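PDB 6EHD: OmpT protein from Vibrio cholerae serotype O1, which is a major outer-membrane porin, probably letting ions and small hydrophilic solutes diffuse through the water-filled channel of its beta-barrel. Local coordinates for residues K86-S91 and D115-S120; L108-L113 and G296-G301; N194-V199 and T213-E218. The protein carries 1 engineered substitution. One frame throughout, in Å; residues are numbered along the deposited sequence.

Interaction 1: K86-S91 and D115-S120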
loop_
_atom_site.group_PDB
_atom_site.type_symbol
_atom_site.label_atom_id
_atom_site.label_comp_id
_atom_site.label_asym_id
_atom_site.label_seq_id
_atom_site.Cartn_x
_atom_site.Cartn_y
_atom_site.Cartn_z
ATOM N N LYS A 86 -4.216 -9.925 -12.398
ATOM C CA LYS A 86 -4.690 -9.521 -11.031
ATOM C C LYS A 86 -3.422 -9.037 -10.287
ATOM O O LYS A 86 -2.483 -9.837 -10.052
ATOM C CB LYS A 86 -5.298 -10.710 -10.303
ATOM C CG LYS A 86 -5.788 -10.363 -8.914
ATOM C CD LYS A 86 -6.448 -11.532 -8.174
ATOM C CE LYS A 86 -7.207 -10.957 -6.965
ATOM N NZ LYS A 86 -7.761 -12.008 -6.085
ATOM N N GLN A 87 -3.375 -7.716 -9.962
ATOM C CA GLN A 87 -2.140 -7.070 -9.506
ATOM C C GLN A 87 -2.421 -6.028 -8.412
ATOM O O GLN A 87 -3.516 -5.433 -8.368
ATOM C CB GLN A 87 -1.487 -6.337 -10.733
ATOM C CG GLN A 87 -0.994 -7.300 -11.811
ATOM C CD GLN A 87 -0.486 -6.658 -13.048
ATOM O OE1 GLN A 87 0.744 -6.418 -13.190
ATOM N NE2 GLN A 87 -1.432 -6.392 -14.037
ATOM N N TRP A 88 -1.401 -5.712 -7.632
ATOM C CA TRP A 88 -1.494 -4.499 -6.744
ATOM C C TRP A 88 -1.546 -3.232 -7.633
ATOM O O TRP A 88 -0.968 -3.269 -8.766
ATOM C CB TRP A 88 -0.347 -4.427 -5.750
ATOM C CG TRP A 88 -0.137 -5.674 -4.937
ATOM C CD1 TRP A 88 1.032 -6.376 -4.860
ATOM C CD2 TRP A 88 -1.122 -6.459 -4.284
ATOM N NE1 TRP A 88 0.847 -7.498 -4.121
ATOM C CE2 TRP A 88 -0.470 -7.575 -3.752
ATOM C CE3 TRP A 88 -2.523 -6.332 -4.091
ATOM C CZ2 TRP A 88 -1.149 -8.573 -3.036
ATOM C CZ3 TRP A 88 -3.199 -7.315 -3.359
ATOM C CH2 TRP A 88 -2.510 -8.416 -2.844
ATOM N N THR A 89 -2.118 -2.134 -7.140
ATOM C CA THR A 89 -2.045 -0.845 -7.898
ATOM C C THR A 89 -0.609 -0.287 -8.009
ATOM O O THR A 89 0.270 -0.554 -7.148
ATOM C CB THR A 89 -2.989 0.240 -7.345
ATOM O OG1 THR A 89 -2.580 0.640 -6.029
ATOM C CG2 THR A 89 -4.438 -0.209 -7.322
ATOM N N THR A 90 -0.352 0.451 -9.088
ATOM C CA THR A 90 0.882 1.204 -9.275
ATOM C C THR A 90 1.090 2.180 -8.031
ATOM O O THR A 90 2.224 2.307 -7.517
ATOM C CB THR A 90 0.832 2.071 -10.574
ATOM O OG1 THR A 90 0.684 1.210 -11.701
ATOM C CG2 THR A 90 2.099 2.911 -10.727
ATOM N N SER A 91 -0.019 2.774 -7.588
ATOM C CA SER A 91 0.024 3.651 -6.361
ATOM C C SER A 91 0.544 2.922 -5.103
ATOM O O SER A 91 1.282 3.523 -4.259
ATOM C CB SER A 91 -1.360 4.326 -6.126
ATOM O OG SER A 91 -2.419 3.362 -6.154
ATOM N N ASP A 115 -8.647 -0.555 -2.015
ATOM C CA ASP A 115 -7.843 -1.421 -1.123
ATOM C C ASP A 115 -6.532 -1.919 -1.834
ATOM O O ASP A 115 -6.080 -3.003 -1.587
ATOM C CB ASP A 115 -8.654 -2.647 -0.612
ATOM C CG ASP A 115 -9.866 -2.243 0.236
ATOM O OD1 ASP A 115 -9.945 -1.085 0.737
ATOM O OD2 ASP A 115 -10.763 -3.092 0.386
ATOM N N ALA A 116 -5.995 -1.115 -2.755
ATOM C CA ALA A 116 -4.714 -1.314 -3.344
ATOM C C ALA A 116 -4.687 -2.477 -4.347
ATOM O O ALA A 116 -3.615 -2.888 -4.745
ATOM C CB ALA A 116 -3.623 -1.456 -2.276
ATOM N N LEU A 117 -5.846 -2.898 -4.854
ATOM C CA LEU A 117 -5.922 -4.047 -5.746
ATOM C C LEU A 117 -6.947 -3.804 -6.871
ATOM O O LEU A 117 -8.016 -3.263 -6.572
ATOM C CB LEU A 117 -6.394 -5.228 -4.880
ATOM C CG LEU A 117 -6.885 -6.558 -5.479
ATOM C CD1 LEU A 117 -5.703 -7.220 -6.136
ATOM C CD2 LEU A 117 -7.498 -7.480 -4.432
ATOM N N HIS A 118 -6.638 -4.282 -8.091
ATOM C CA HIS A 118 -7.609 -4.378 -9.229
ATOM C C HIS A 118 -7.282 -5.649 -9.973
ATOM O O HIS A 118 -6.097 -5.951 -10.343
ATOM C CB HIS A 118 -7.553 -3.132 -10.123
ATOM C CG HIS A 118 -8.689 -2.983 -11.123
ATOM N ND1 HIS A 118 -8.856 -3.821 -12.216
ATOM C CD2 HIS A 118 -9.665 -2.036 -11.222
ATOM C CE1 HIS A 118 -9.941 -3.438 -12.887
ATOM N NE2 HIS A 118 -10.402 -2.319 -12.352
ATOM N N ASP A 119 -8.333 -6.459 -10.153
ATOM C CA ASP A 119 -8.206 -7.818 -10.725
ATOM C C ASP A 119 -7.942 -7.895 -12.233
ATOM O O ASP A 119 -7.621 -8.970 -12.785
ATOM C CB ASP A 119 -9.507 -8.635 -10.463
ATOM C CG ASP A 119 -9.725 -8.971 -8.989
ATOM O OD1 ASP A 119 -8.856 -8.641 -8.146
ATOM O OD2 ASP A 119 -10.805 -9.536 -8.662
ATOM N N SER A 120 -8.114 -6.806 -12.941
ATOM C CA SER A 120 -7.836 -6.863 -14.362
ATOM C C SER A 120 -7.152 -5.570 -14.812
ATOM O O SER A 120 -7.823 -4.670 -15.327
ATOM C CB SER A 120 -9.130 -7.125 -15.174
ATOM O OG SER A 120 -8.763 -7.137 -16.535
#

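Interaction 2: L108-L113 and G296-G301. With C8E ((hydroxyethyloxy)tri(ethyloxy)octane), chain G.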
loop_
_atom_site.group_PDB
_atom_site.type_symbol
_atom_site.label_atom_id
_atom_site.label_comp_id
_atom_site.label_asym_id
_atom_site.label_seq_id
_atom_site.Cartn_x
_atom_site.Cartn_y
_atom_site.Cartn_z
ATOM N N LEU A 108 -1.380 8.366 3.192
ATOM C CA LEU A 108 -1.259 7.944 1.812
ATOM C C LEU A 108 -2.667 7.626 1.345
ATOM O O LEU A 108 -3.349 6.808 1.968
ATOM C CB LEU A 108 -0.246 6.793 1.651
ATOM C CG LEU A 108 1.122 7.032 2.290
ATOM C CD1 LEU A 108 2.021 5.804 2.127
ATOM C CD2 LEU A 108 1.909 8.279 1.776
ATOM N N ARG A 109 -3.166 8.410 0.367
ATOM C CA ARG A 109 -4.623 8.472 0.162
ATOM C C ARG A 109 -5.139 7.787 -1.144
ATOM O O ARG A 109 -6.259 8.039 -1.572
ATOM C CB ARG A 109 -5.083 9.939 0.167
ATOM C CG ARG A 109 -4.657 10.755 1.378
ATOM C CD ARG A 109 -4.916 10.073 2.745
ATOM N NE ARG A 109 -6.344 9.692 2.900
ATOM C CZ ARG A 109 -6.818 8.549 3.389
ATOM N NH1 ARG A 109 -6.020 7.605 3.890
ATOM N NH2 ARG A 109 -8.159 8.341 3.421
ATOM N N TYR A 110 -4.318 6.949 -1.777
ATOM C CA TYR A 110 -4.671 6.308 -3.070
ATOM C C TYR A 110 -5.722 5.136 -2.913
ATOM O O TYR A 110 -6.355 4.765 -3.916
ATOM C CB TYR A 110 -3.410 5.709 -3.755
ATOM C CG TYR A 110 -2.652 4.668 -2.941
ATOM C CD1 TYR A 110 -1.654 5.045 -2.006
ATOM C CD2 TYR A 110 -2.967 3.309 -3.028
ATOM C CE1 TYR A 110 -1.027 4.084 -1.196
ATOM C CE2 TYR A 110 -2.354 2.353 -2.227
ATOM C CZ TYR A 110 -1.374 2.736 -1.311
ATOM O OH TYR A 110 -0.791 1.740 -0.537
ATOM N N GLY A 111 -5.792 4.520 -1.712
ATOM C CA GLY A 111 -6.399 3.222 -1.501
ATOM C C GLY A 111 -7.799 3.247 -0.930
ATOM O O GLY A 111 -8.375 2.195 -0.595
ATOM N N THR A 112 -8.334 4.428 -0.756
ATOM C CA THR A 112 -9.613 4.607 -0.013
ATOM C C THR A 112 -10.785 3.739 -0.560
ATOM O O THR A 112 -11.526 3.162 0.252
ATOM C CB THR A 112 -10.015 6.091 -0.000
ATOM O OG1 THR A 112 -8.851 6.826 0.363
ATOM C CG2 THR A 112 -11.197 6.399 0.983
ATOM N N LEU A 113 -10.885 3.634 -1.882
ATOM C CA LEU A 113 -11.842 2.781 -2.607
ATOM C C LEU A 113 -11.367 1.416 -3.127
ATOM O O LEU A 113 -12.172 0.468 -3.179
ATOM C CB LEU A 113 -12.483 3.585 -3.751
ATOM C CG LEU A 113 -13.043 4.988 -3.471
ATOM C CD1 LEU A 113 -13.615 5.671 -4.708
ATOM C CD2 LEU A 113 -14.077 5.009 -2.362
ATOM N N GLY A 296 -10.174 5.958 6.017
ATOM C CA GLY A 296 -9.782 4.579 5.629
ATOM C C GLY A 296 -8.311 4.615 5.151
ATOM O O GLY A 296 -7.932 5.571 4.489
ATOM N N TYR A 297 -7.511 3.597 5.472
ATOM C CA TYR A 297 -6.112 3.492 4.924
ATOM C C TYR A 297 -5.658 2.042 4.920
ATOM O O TYR A 297 -6.286 1.203 5.578
ATOM C CB TYR A 297 -5.181 4.411 5.726
ATOM C CG TYR A 297 -4.716 3.919 7.137
ATOM C CD1 TYR A 297 -5.548 4.039 8.274
ATOM C CD2 TYR A 297 -3.464 3.273 7.319
ATOM C CE1 TYR A 297 -5.191 3.577 9.537
ATOM C CE2 TYR A 297 -3.070 2.893 8.561
ATOM C CZ TYR A 297 -3.932 2.984 9.686
ATOM O OH TYR A 297 -3.502 2.603 10.924
ATOM N N THR A 298 -4.528 1.808 4.233
ATOM C CA THR A 298 -3.880 0.514 4.135
ATOM C C THR A 298 -2.441 0.589 4.656
ATOM O O THR A 298 -1.749 1.551 4.369
ATOM C CB THR A 298 -3.931 0.008 2.610
ATOM O OG1 THR A 298 -2.743 -0.655 2.212
ATOM C CG2 THR A 298 -4.168 1.080 1.628
ATOM N N ASN A 299 -2.067 -0.269 5.606
ATOM C CA ASN A 299 -0.671 -0.340 6.074
ATOM C C ASN A 299 0.003 -1.360 5.166
ATOM O O ASN A 299 -0.355 -2.603 5.247
ATOM C CB ASN A 299 -0.629 -0.792 7.537
ATOM C CG ASN A 299 0.787 -0.976 8.032
ATOM O OD1 ASN A 299 1.263 -2.149 8.221
ATOM N ND2 ASN A 299 1.512 0.136 8.251
ATOM N N LYS A 300 0.931 -0.906 4.308
ATOM C CA LYS A 300 1.610 -1.803 3.367
ATOM C C LYS A 300 2.412 -2.897 4.090
ATOM O O LYS A 300 2.445 -4.058 3.666
ATOM C CB LYS A 300 2.503 -1.044 2.391
ATOM C CG LYS A 300 3.059 -1.880 1.246
ATOM C CD LYS A 300 3.758 -1.046 0.187
ATOM C CE LYS A 300 4.366 -1.845 -0.921
ATOM N NZ LYS A 300 5.123 -0.972 -1.819
ATOM N N GLY A 301 3.093 -2.536 5.171
ATOM C CA GLY A 301 3.951 -3.505 5.882
ATOM C C GLY A 301 3.221 -4.800 6.313
ATOM O O GLY A 301 3.696 -5.957 6.028
HETATM C C11 C8E G . 10.935 -0.125 5.750
HETATM O O12 C8E G . 10.251 -1.333 6.183
HETATM C C13 C8E G . 8.810 -1.157 6.161
HETATM C C14 C8E G . 8.077 -2.465 6.408
HETATM O O15 C8E G . 8.363 -3.265 5.235
HETATM C C16 C8E G . 8.396 -4.660 5.352
HETATM C C17 C8E G . 6.980 -4.986 5.228
HETATM O O18 C8E G . 6.703 -5.976 4.244
HETATM C C19 C8E G . 5.414 -6.587 4.058
HETATM C C20 C8E G . 4.165 -6.540 3.097
HETATM O O21 C8E G . 2.842 -7.191 3.498
HETATM O O HOH W 1 -6.608 5.371 1.622
#

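Interaction 3: N194-V199 and T213-E218. With C8E ((hydroxyethyloxy)tri(ethyloxy)octane), chain K; C8E ((hydroxyethyloxy)tri(ethyloxy)octane), chain J.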
loop_
_atom_site.group_PDB
_atom_site.type_symbol
_atom_site.label_atom_id
_atom_site.label_comp_id
_atom_site.label_asym_id
_atom_site.label_seq_id
_atom_site.Cartn_x
_atom_site.Cartn_y
_atom_site.Cartn_z
ATOM N N ASN A 194 -12.437 8.843 -6.374
ATOM C CA ASN A 194 -11.291 9.333 -5.548
ATOM C C ASN A 194 -10.248 9.761 -6.531
ATOM O O ASN A 194 -9.841 8.919 -7.320
ATOM C CB ASN A 194 -10.799 8.168 -4.683
ATOM C CG ASN A 194 -9.706 8.580 -3.679
ATOM O OD1 ASN A 194 -9.640 9.738 -3.294
ATOM N ND2 ASN A 194 -8.859 7.583 -3.233
ATOM N N SER A 195 -9.911 11.073 -6.563
ATOM C CA SER A 195 -8.886 11.652 -7.372
ATOM C C SER A 195 -7.710 12.110 -6.460
ATOM O O SER A 195 -7.908 12.817 -5.515
ATOM C CB SER A 195 -9.439 12.878 -8.150
ATOM O OG SER A 195 -10.565 12.419 -8.911
ATOM N N TYR A 196 -6.475 11.732 -6.790
ATOM C CA TYR A 196 -5.362 11.965 -5.854
ATOM C C TYR A 196 -4.035 12.319 -6.563
ATOM O O TYR A 196 -3.792 12.012 -7.729
ATOM C CB TYR A 196 -5.242 10.719 -4.854
ATOM C CG TYR A 196 -5.315 9.352 -5.617
ATOM C CD1 TYR A 196 -6.571 8.763 -5.848
ATOM C CD2 TYR A 196 -4.176 8.768 -6.170
ATOM C CE1 TYR A 196 -6.703 7.581 -6.592
ATOM C CE2 TYR A 196 -4.300 7.545 -6.888
ATOM C CZ TYR A 196 -5.581 6.979 -7.123
ATOM O OH TYR A 196 -5.742 5.794 -7.854
ATOM N N PHE A 197 -3.172 13.021 -5.832
ATOM C CA PHE A 197 -1.867 13.481 -6.267
ATOM C C PHE A 197 -0.914 13.602 -5.105
ATOM O O PHE A 197 -1.311 14.026 -3.969
ATOM C CB PHE A 197 -2.056 14.882 -7.008
ATOM C CG PHE A 197 -0.770 15.476 -7.470
ATOM C CD1 PHE A 197 -0.097 14.922 -8.525
ATOM C CD2 PHE A 197 -0.236 16.601 -6.873
ATOM C CE1 PHE A 197 1.127 15.432 -8.956
ATOM C CE2 PHE A 197 0.994 17.081 -7.273
ATOM C CZ PHE A 197 1.658 16.518 -8.335
ATOM N N GLU A 198 0.410 13.296 -5.342
ATOM C CA GLU A 198 1.379 13.309 -4.291
ATOM C C GLU A 198 2.754 13.697 -4.793
ATOM O O GLU A 198 3.081 13.515 -5.985
ATOM C CB GLU A 198 1.489 11.874 -3.650
ATOM C CG GLU A 198 2.083 10.796 -4.521
ATOM C CD GLU A 198 3.627 10.683 -4.585
ATOM O OE1 GLU A 198 4.313 11.062 -3.636
ATOM O OE2 GLU A 198 4.180 10.183 -5.628
ATOM N N VAL A 199 3.544 14.224 -3.882
ATOM C CA VAL A 199 5.003 14.406 -4.051
ATOM C C VAL A 199 5.750 13.800 -2.856
ATOM O O VAL A 199 5.343 14.049 -1.676
ATOM C CB VAL A 199 5.347 15.918 -4.163
ATOM C CG1 VAL A 199 6.847 16.156 -4.204
ATOM C CG2 VAL A 199 4.660 16.528 -5.389
ATOM N N THR A 213 6.257 12.933 2.546
ATOM C CA THR A 213 5.250 12.840 1.488
ATOM C C THR A 213 4.069 13.811 1.757
ATOM O O THR A 213 3.512 13.869 2.901
ATOM C CB THR A 213 4.627 11.420 1.338
ATOM O OG1 THR A 213 5.639 10.439 1.028
ATOM C CG2 THR A 213 3.459 11.402 0.320
ATOM N N TYR A 214 3.747 14.616 0.711
ATOM C CA TYR A 214 2.510 15.350 0.666
ATOM C C TYR A 214 1.474 14.597 -0.180
ATOM O O TYR A 214 1.792 14.174 -1.326
ATOM C CB TYR A 214 2.778 16.727 0.031
ATOM C CG TYR A 214 3.713 17.713 0.699
ATOM C CD1 TYR A 214 3.972 17.682 2.081
ATOM C CD2 TYR A 214 4.207 18.839 -0.018
ATOM C CE1 TYR A 214 4.840 18.593 2.706
ATOM C CE2 TYR A 214 4.983 19.788 0.626
ATOM C CZ TYR A 214 5.238 19.720 2.021
ATOM O OH TYR A 214 5.991 20.709 2.673
ATOM N N TYR A 215 0.235 14.473 0.249
ATOM C CA TYR A 215 -0.832 13.872 -0.554
ATOM C C TYR A 215 -2.087 14.815 -0.488
ATOM O O TYR A 215 -2.407 15.403 0.555
ATOM C CB TYR A 215 -1.291 12.403 -0.018
ATOM C CG TYR A 215 -1.095 11.263 -0.965
ATOM C CD1 TYR A 215 -2.013 11.044 -2.046
ATOM C CD2 TYR A 215 -0.029 10.364 -0.847
ATOM C CE1 TYR A 215 -1.845 10.012 -2.949
ATOM C CE2 TYR A 215 0.155 9.313 -1.730
ATOM C CZ TYR A 215 -0.711 9.140 -2.825
ATOM O OH TYR A 215 -0.526 8.105 -3.748
ATOM N N ASN A 216 -2.778 14.938 -1.596
ATOM C CA ASN A 216 -4.148 15.456 -1.635
ATOM C C ASN A 216 -5.059 14.374 -2.231
ATOM O O ASN A 216 -4.674 13.653 -3.165
ATOM C CB ASN A 216 -4.299 16.704 -2.539
ATOM C CG ASN A 216 -3.972 18.055 -1.821
ATOM O OD1 ASN A 216 -4.074 18.265 -0.548
ATOM N ND2 ASN A 216 -3.635 19.033 -2.655
ATOM N N ALA A 217 -6.301 14.360 -1.755
ATOM C CA ALA A 217 -7.328 13.586 -2.434
ATOM C C ALA A 217 -8.668 14.342 -2.393
ATOM O O ALA A 217 -8.894 15.158 -1.490
ATOM C CB ALA A 217 -7.530 12.205 -1.847
ATOM N N GLU A 218 -9.482 14.042 -3.406
ATOM C CA GLU A 218 -10.896 14.579 -3.498
ATOM C C GLU A 218 -11.842 13.458 -3.752
ATOM O O GLU A 218 -11.652 12.673 -4.710
ATOM C CB GLU A 218 -11.053 15.642 -4.646
ATOM C CG GLU A 218 -12.518 16.228 -4.689
ATOM C CD GLU A 218 -12.561 17.553 -5.447
ATOM O OE1 GLU A 218 -12.159 18.566 -4.835
ATOM O OE2 GLU A 218 -13.028 17.583 -6.602
HETATM C C1 C8E K . 1.735 20.236 -10.681
HETATM C C2 C8E K . 0.397 19.926 -11.341
HETATM C C3 C8E K . -0.663 19.680 -10.304
HETATM C C4 C8E K . -1.645 18.666 -10.812
HETATM C C5 C8E K . -2.798 18.611 -9.890
HETATM C C6 C8E K . -3.786 17.551 -10.297
HETATM C C7 C8E K . -4.739 17.438 -9.136
HETATM C C8 C8E K . -5.851 16.428 -9.289
HETATM O O9 C8E K . -6.495 16.441 -8.004
HETATM C C10 C8E K . -6.059 15.455 -7.084
HETATM C C11 C8E K . -6.065 16.011 -5.663
HETATM O O12 C8E K . -7.342 16.572 -5.390
HETATM C C1 C8E J . 4.409 21.048 -9.880
HETATM C C2 C8E J . 4.707 19.612 -9.535
HETATM C C3 C8E J . 6.185 19.467 -9.225
HETATM C C4 C8E J . 6.430 18.407 -8.176
HETATM C C5 C8E J . 7.793 17.764 -8.339
HETATM C C6 C8E J . 8.646 17.770 -7.103
HETATM C C7 C8E J . 8.821 19.097 -6.373
HETATM C C8 C8E J . 10.194 19.103 -5.659
HETATM O O9 C8E J . 10.239 17.998 -4.781
HETATM C C10 C8E J . 11.252 17.927 -3.783
HETATM C C11 C8E J . 10.755 16.815 -2.868
HETATM O O12 C8E J . 10.078 17.399 -1.743
HETATM C C13 C8E J . 9.351 16.471 -0.958
HETATM C C14 C8E J . 8.196 17.176 -0.296
HETATM O O15 C8E J . 8.546 18.040 0.797
HETATM C C16 C8E J . 9.709 18.804 0.835
HETATM C C17 C8E J . 9.459 19.984 1.768
HETATM O O18 C8E J . 10.335 19.982 2.872
HETATM C C19 C8E J . 11.644 20.456 2.587
HETATM C C20 C8E J . 12.279 20.184 3.929
HETATM O O21 C8E J . 12.381 18.800 4.282
HETATM O O HOH W 2 -12.758 12.889 -7.383
#

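Interaction 1: K86-S91 and D115-S120
W88 and L117 meet across the neck of the long loop between barrel strands 80-84 and 121-128, which folds into the channel like the constriction loop (L3) of general porins. Here its outgoing and returning arms, 87-88 and 117-118, pair briefly as antiparallel strands. The two residues are a non-hydrogen-bonded pair; their side chains diverge at the root, yet their ends converge: L117 has CG anti to the backbone N (chi1 167°), and its methyl CD1 comes to 3.7 Å from CZ3 of the W88 indole, approaching obliquely. A branched aliphatic chain suits the flank of a large ring on this partly exposed side.

At one end of the pairing, past Q87 and H118, K86 and D119 lie side by side and point the same way. The fully extended lysine runs its methylenes past the carboxylate, so that K86 CE, not the amine, is closest to D119 OD1 at 3.1 Å. NZ stays 4.1 Å from D119 OD1, too far for a salt bridge though probably attractive, and bonds instead to V68 O. Between these pairs the backbones of Q87 and H118 are joined both ways: Q87 N bonds to H118 O at 3.3 Å, while the return bond, H118 N to Q87 O, is weak. H118 turns its ring away, where NE2 bonds to Q146 O.

T89 closes the other end of the pairing and, as N-cap, begins helix 90-94. Its OG1 bonds to D92 N and donates to S91 OG at 2.7 Å, a role to which a short hydroxyl chain is well suited, while methyl CG2 rests 3.7 Å from A116 C. A116 adopts left-handed backbone angles, and A116 O accepts T89 N at 2.9 Å, with the donor lying 51° out of the carbonyl plane.

Interaction 2: L108-L113 and G296-G301
T112 and G296 bring the two backbones closest, with their CA atoms 5.6 Å apart; loop 108-113 has no regular structure, and strand 296-299 passes it without any backbone pairing. G296 takes backbone angles that suit glycine (phi 131°), and its carbonyl faces the loop. Farther along, G111 has no side chain to block T298, whose methyl CG2 lies 4.4 Å from G111 CA.

R109 makes the main link. Its chain starts off away from the strand but bends at chi2 and chi3 (-48° and -56°), curling the guanidinium back to grip one atom end-on: NH1 and NH2 reach G296 O at 2.9 Å and 3.0 Å. The oxygen lies in the guanidinium plane, where both N-H groups can be directed at it, and NE is held by a salt bridge to E230. An arginine thus spans from a barrel-wall acid to a buried carbonyl. These segments belong to two loops folded into the lumen, the L3-like constriction loop and the last long loop, between strands 281-291 and 314-324; such infolded loops narrow a porin channel.

A water adds to the grip, donating to T112 OG1 and, at 3.2 Å, to G296 O. Beyond the glycine, Y297 CB sits at the guanidinium edge, 3.8 Å from R109 NH1. Y110 crosses T298 at about a right angle, its OH 4.1 Å from T298 CG2 and hydrogen-bonded to D92 OD1.

Interaction 3: N194-V199 and T213-E218
Strands 184-205 and 208-221 form a hairpin of the barrel wall, and 194-199 against 213-218 is a regular antiparallel part of it, the two directions 165° apart. Three hydrogen-bonded pairs, S195-E218, F197-N216 and V199-Y214, each carry two backbone bonds, with N216 N to F197 O at 2.9 Å.

Y196, E198, Y215 and A217 point into the channel. There E198 lays its CB over the centre of the Y215 ring, 3.4 Å from the ring centroid, a CH-pi contact. With chi1 68°, E198 CG lies between its own backbone N and carbonyl carbon and carries on past the ring's rim, 3.7 Å from Y215 CZ. The carboxylate then leaves the ring for other partners, OE2 to H163 and OE1 to T200, so the glutamate packs with its methylenes and bonds with its end. Y196 points the same way as Y215, its CB at the ring edge 4.0 Å from Y215 CE1; their hydroxyls bond to E150 and Y152 respectively.

F197, V199 and Y214 suit the opposite, membrane-facing side, where detergent chains lie: O15 of the chain J C8E sits over one face of the Y214 ring, 3.9 Å from Y214 CZ, and the tail of the chain K C8E crosses a face of the F197 ring. Strand 160-171 extends the wall beyond 194-199 and strand 227-242 beyond 213-218, while Y110 of the constriction loop packs on Y196 and Y215 from within.

How the interactions relate
From the N terminus, the chain enters the constriction loop at 86-91, passes 108-113 and returns at 115-120, where interaction 1 closes the loop's neck. Interaction 2 opens inside that loop and closes only at 296-301, late in the chain, so interactions 1 and 2 cross. Interaction 3 is a local hairpin nested within the span of interaction 2. Loop 108-113 joins all three spatially: Y110 packs against T89, S91 and A116 of interaction 1 and also reaches the hairpin of interaction 3, while R109 O probably accepts a hydrogen bond from N194 ND2. Together they tie the constriction loop to the barrel wall and to the last infolded loop.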